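Side-chain contacts in FMN-binding domain-containing protein (Clostridium perfringens, PDB 3O6U), which is of unknown function but probably binds the flavin cofactor FMN: residues H17-K22 against A46-D51; A67-Q72 against T92-Q97. One frame throughout, in Å; residues are numbered along the deposited sequence.

Contact 1: H17-K22 against A46-D51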
# COMPACT_ATOMS: atom_id res chain seq x y z
N HIS A 17 14.80 -7.24 1.28
CA HIS A 17 14.71 -8.19 0.19
C HIS A 17 14.62 -7.57 -1.19
O HIS A 17 14.37 -8.27 -2.17
CB HIS A 17 13.53 -9.13 0.38
CG HIS A 17 13.68 -10.06 1.53
ND1 HIS A 17 12.70 -10.96 1.89
CD2 HIS A 17 14.70 -10.24 2.40
CE1 HIS A 17 13.11 -11.65 2.93
NE2 HIS A 17 14.32 -11.24 3.27
N GLY A 18 14.79 -6.25 -1.28
CA GLY A 18 14.77 -5.58 -2.57
C GLY A 18 13.43 -5.08 -3.04
O GLY A 18 13.29 -4.65 -4.18
N TYR A 19 12.42 -5.13 -2.17
CA TYR A 19 11.11 -4.64 -2.55
C TYR A 19 10.77 -3.28 -2.00
O TYR A 19 11.08 -2.96 -0.85
CB TYR A 19 10.00 -5.56 -2.06
CG TYR A 19 10.06 -6.91 -2.69
CD1 TYR A 19 9.54 -7.12 -3.96
CD2 TYR A 19 10.63 -7.98 -2.01
CE1 TYR A 19 9.59 -8.38 -4.54
CE2 TYR A 19 10.69 -9.23 -2.56
CZ TYR A 19 10.17 -9.44 -3.83
OH TYR A 19 10.23 -10.71 -4.37
N LYS A 20 10.16 -2.46 -2.85
CA LYS A 20 9.65 -1.18 -2.41
C LYS A 20 8.13 -1.32 -2.39
O LYS A 20 7.57 -2.31 -2.89
CB LYS A 20 9.99 -0.07 -3.39
CG LYS A 20 11.41 0.40 -3.30
CD LYS A 20 11.66 1.45 -4.36
CE LYS A 20 13.06 2.02 -4.23
NZ LYS A 20 13.30 3.08 -5.26
N ALA A 21 7.45 -0.35 -1.79
CA ALA A 21 6.00 -0.37 -1.80
C ALA A 21 5.41 1.00 -2.19
O ALA A 21 5.88 2.07 -1.78
CB ALA A 21 5.43 -0.89 -0.49
N LYS A 22 4.34 0.91 -2.96
CA LYS A 22 3.66 2.05 -3.53
C LYS A 22 2.18 2.04 -3.20
O LYS A 22 1.53 1.00 -3.29
CB LYS A 22 3.83 1.94 -5.06
CG LYS A 22 3.88 3.25 -5.78
CD LYS A 22 3.82 3.03 -7.27
CE LYS A 22 3.46 4.33 -7.97
NZ LYS A 22 4.16 4.47 -9.27
N ALA A 46 9.07 -5.67 -11.15
CA ALA A 46 8.18 -6.82 -11.07
C ALA A 46 7.35 -6.71 -9.78
O ALA A 46 7.87 -6.48 -8.68
CB ALA A 46 8.99 -8.12 -11.01
N MSE A 47 6.05 -6.83 -9.97
CA MSE A 47 5.05 -6.82 -8.91
C MSE A 47 5.07 -8.15 -8.12
O MSE A 47 5.05 -9.23 -8.69
CB MSE A 47 3.69 -6.62 -9.54
CG MSE A 47 3.63 -5.33 -10.36
SE MSE A 47 3.76 -3.74 -9.21
CE MSE A 47 4.80 -2.51 -10.34
N LYS A 48 5.11 -8.04 -6.81
CA LYS A 48 5.11 -9.19 -5.91
C LYS A 48 3.82 -10.02 -6.01
O LYS A 48 3.85 -11.24 -5.84
CB LYS A 48 5.27 -8.69 -4.47
CG LYS A 48 5.85 -9.68 -3.51
CD LYS A 48 5.79 -9.14 -2.09
CE LYS A 48 7.17 -9.01 -1.46
NZ LYS A 48 7.11 -8.17 -0.21
N ARG A 49 2.69 -9.39 -6.31
CA ARG A 49 1.45 -10.15 -6.34
C ARG A 49 1.29 -10.96 -7.61
O ARG A 49 0.37 -11.77 -7.72
CB ARG A 49 0.25 -9.22 -6.07
CG ARG A 49 -0.46 -8.60 -7.25
CD ARG A 49 -0.91 -7.22 -6.78
NE ARG A 49 -2.27 -6.89 -7.11
CZ ARG A 49 -2.95 -5.89 -6.55
NH1 ARG A 49 -2.39 -5.12 -5.62
NH2 ARG A 49 -4.21 -5.68 -6.91
N GLU A 50 2.23 -10.76 -8.54
CA GLU A 50 2.26 -11.51 -9.78
C GLU A 50 3.29 -12.64 -9.68
O GLU A 50 3.39 -13.46 -10.58
CB GLU A 50 2.64 -10.61 -10.95
CG GLU A 50 1.54 -9.61 -11.34
CD GLU A 50 1.97 -8.73 -12.51
OE1 GLU A 50 2.97 -9.05 -13.18
OE2 GLU A 50 1.30 -7.70 -12.77
N ASP A 51 4.04 -12.70 -8.58
CA ASP A 51 5.05 -13.74 -8.42
C ASP A 51 4.51 -15.02 -7.78
O ASP A 51 4.34 -15.10 -6.56
CB ASP A 51 6.25 -13.22 -7.62
CG ASP A 51 7.35 -14.26 -7.44
OD1 ASP A 51 7.06 -15.47 -7.49
OD2 ASP A 51 8.51 -13.88 -7.21
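Tyr19 and Lys48 make this contact as a pair, the aliphatic end of the lysine lying over one face of the phenol ring. The CH-pi part is the more closely centred: Lys48 CE sits 3.5 Å from the centroid of the Tyr19 ring and only 7° off its normal, at nearly equal distances from the ring atoms, the shortest being 3.7 Å to CD2. The two side chains cross at about a right angle, and the lysine gets there by a bend at chi3 (-119°) in an otherwise extended chain.

The cation-pi part is offset. Lys48 NZ stands 4.3 Å from the centroid of the Tyr19 ring, 25° off the normal, displaced toward the CG and CD2 side. Its stronger polar partner is Glu39 of strand 32-41, with which it forms a salt bridge.

Tyr54 of helix 52-62 also meets Tyr19, the two ring planes steeply inclined. Asp51, the N-cap of that helix, accepts from Tyr54 N through OD1. With Lys48 buried, its ammonium charge is probably balanced chiefly by the Glu39 carboxylate, the electron-rich face of Tyr19 adding a weaker share.

Contact 2: A67-Q72 against T92-Q97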
# COMPACT_ATOMS: atom_id res chain seq x y z
N ALA A 67 -0.91 -11.50 -3.42
CA ALA A 67 -2.01 -11.73 -4.34
C ALA A 67 -3.33 -11.62 -3.59
O ALA A 67 -4.31 -11.11 -4.12
CB ALA A 67 -1.86 -13.09 -4.99
N GLU A 68 -3.33 -12.09 -2.34
CA GLU A 68 -4.49 -11.95 -1.48
C GLU A 68 -4.45 -10.68 -0.59
O GLU A 68 -5.41 -9.91 -0.60
CB GLU A 68 -4.61 -13.16 -0.54
CG GLU A 68 -4.22 -14.46 -1.21
CD GLU A 68 -4.68 -15.70 -0.46
OE1 GLU A 68 -4.07 -16.02 0.59
OE2 GLU A 68 -5.65 -16.34 -0.92
N TYR A 69 -3.35 -10.44 0.14
CA TYR A 69 -3.39 -9.30 1.06
C TYR A 69 -3.41 -7.92 0.46
O TYR A 69 -4.06 -7.04 1.03
CB TYR A 69 -2.30 -9.39 2.19
CG TYR A 69 -0.84 -9.31 1.81
CD1 TYR A 69 -0.29 -8.15 1.27
CD2 TYR A 69 0.01 -10.38 2.04
CE1 TYR A 69 1.08 -8.08 0.96
CE2 TYR A 69 1.35 -10.32 1.74
CZ TYR A 69 1.88 -9.18 1.21
OH TYR A 69 3.21 -9.18 0.88
N GLU A 70 -2.80 -7.73 -0.72
CA GLU A 70 -2.76 -6.38 -1.28
C GLU A 70 -4.12 -5.90 -1.70
O GLU A 70 -4.47 -4.76 -1.44
CB GLU A 70 -1.74 -6.27 -2.43
CG GLU A 70 -0.30 -6.47 -1.97
CD GLU A 70 0.69 -6.33 -3.09
OE1 GLU A 70 0.26 -6.41 -4.26
OE2 GLU A 70 1.90 -6.14 -2.81
N PRO A 71 -4.90 -6.76 -2.37
CA PRO A 71 -6.22 -6.26 -2.75
C PRO A 71 -7.09 -6.10 -1.49
O PRO A 71 -7.97 -5.24 -1.47
CB PRO A 71 -6.75 -7.32 -3.71
CG PRO A 71 -5.52 -8.09 -4.15
CD PRO A 71 -4.63 -8.08 -2.95
N GLN A 72 -6.86 -6.89 -0.45
CA GLN A 72 -7.63 -6.72 0.78
C GLN A 72 -7.34 -5.38 1.43
O GLN A 72 -8.27 -4.66 1.82
CB GLN A 72 -7.36 -7.86 1.77
CG GLN A 72 -8.05 -9.14 1.32
CD GLN A 72 -7.80 -10.32 2.23
OE1 GLN A 72 -7.65 -10.17 3.44
NE2 GLN A 72 -7.78 -11.52 1.64
N THR A 92 1.26 -9.34 8.73
CA THR A 92 1.31 -8.22 9.66
C THR A 92 2.28 -7.15 9.22
O THR A 92 2.07 -5.96 9.45
CB THR A 92 1.70 -8.71 11.09
OG1 THR A 92 0.63 -9.50 11.62
CG2 THR A 92 1.95 -7.53 12.02
N SER A 93 3.35 -7.59 8.58
CA SER A 93 4.40 -6.71 8.09
C SER A 93 3.86 -5.76 7.03
O SER A 93 4.00 -4.54 7.14
CB SER A 93 5.53 -7.57 7.51
OG SER A 93 6.77 -6.91 7.60
N SER A 94 3.22 -6.32 6.01
CA SER A 94 2.65 -5.51 4.94
C SER A 94 1.50 -4.64 5.45
O SER A 94 1.33 -3.49 5.02
CB SER A 94 2.20 -6.43 3.82
OG SER A 94 3.32 -7.15 3.32
N SER A 95 0.71 -5.15 6.39
CA SER A 95 -0.37 -4.35 6.93
C SER A 95 0.20 -3.09 7.58
O SER A 95 -0.30 -1.98 7.34
CB SER A 95 -1.16 -5.18 7.95
OG SER A 95 -1.66 -6.35 7.32
N ASN A 96 1.25 -3.26 8.37
CA ASN A 96 1.90 -2.13 9.04
C ASN A 96 2.58 -1.22 8.01
O ASN A 96 2.44 -0.00 8.09
CB ASN A 96 2.90 -2.65 10.06
CG ASN A 96 2.23 -3.21 11.32
OD1 ASN A 96 2.86 -3.93 12.09
ND2 ASN A 96 0.96 -2.86 11.53
N GLN A 97 3.33 -1.79 7.08
CA GLN A 97 3.92 -0.96 6.03
C GLN A 97 2.80 -0.18 5.31
O GLN A 97 2.88 1.04 5.16
CB GLN A 97 4.69 -1.84 5.05
CG GLN A 97 5.16 -1.11 3.79
CD GLN A 97 6.25 -1.86 3.06
OE1 GLN A 97 7.43 -1.63 3.30
NE2 GLN A 97 5.86 -2.78 2.20
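Tyr69 and Ser94 make the touch between 67-72 and 92-97, and their CA atoms, 8.1 Å apart, are the nearest pair across these segments. The close part is the hydroxyl end of the tyrosine against the CB-OG arm of the serine. Ser94 CB lies 3.5 Å from Tyr69 CE1, and Ser94 OG reaches along to Tyr69 CZ at 3.3 Å, approaching the ring obliquely. The two oxygens, Tyr69 OH and Ser94 OG, are 3.2 Å apart. Tyr69 sends its ring across with CG set between the backbone N and the carbonyl carbon (chi1 66°), while the serine hydroxyl swings beside its own backbone N (chi1 -60°).

Both residues are buried, and one carboxylate serves their hydroxyls: Tyr69 OH hydrogen-bonds to Glu39 OE1 and Ser94 OG to Glu39 OE2. This is helix-to-helix packing within the FMN-binding domain, helices 66-80 and 92-111 meeting at an acidic residue of strand 32-41 in the mixed sheet. The pair of hydroxyl bonds uses both carboxylate oxygens, which should restrain the rotation of the Glu39 head. Together with the salt bridge from Lys48 NZ to Glu39 OE1, the same oxygen that Tyr69 OH bonds to, they probably help to stabilise its negative charge.

Beyond this pair the neighbouring side chains turn to other partners and do not meet across the segments. On the first helix Glu70 accepts from Glu39 N through OE2. Gln97 heads for the sheet as well, giving NE2 to Tyr37 OH. The outer side is looser still: Thr92 and Ser93 are exposed, as is Ala67 on the first helix.

Overall arrangement
Along the chain both segments of contact 1 precede those of contact 2, and the centres of the two contacts lie about 12 Å apart, all four segments within the FMN-binding domain. The first joins strand 19-27 to the loop between strand 32-41 and helix 52-62; the second joins helices 66-80 and 92-111. They touch directly: Arg49 NH1 reaches Glu70 OE1 at 3.2 Å in a salt bridge, and Ala21 CB packs on Gln97 NE2 at 3.3 Å. Glu39, on an outermost strand of the four-stranded sheet, lies outside both contacts but bonds to Lys48 of contact 1 and to Tyr69 and Ser94 of contact 2, so a single acidic side chain ties the loop lysine and the two helices to the sheet.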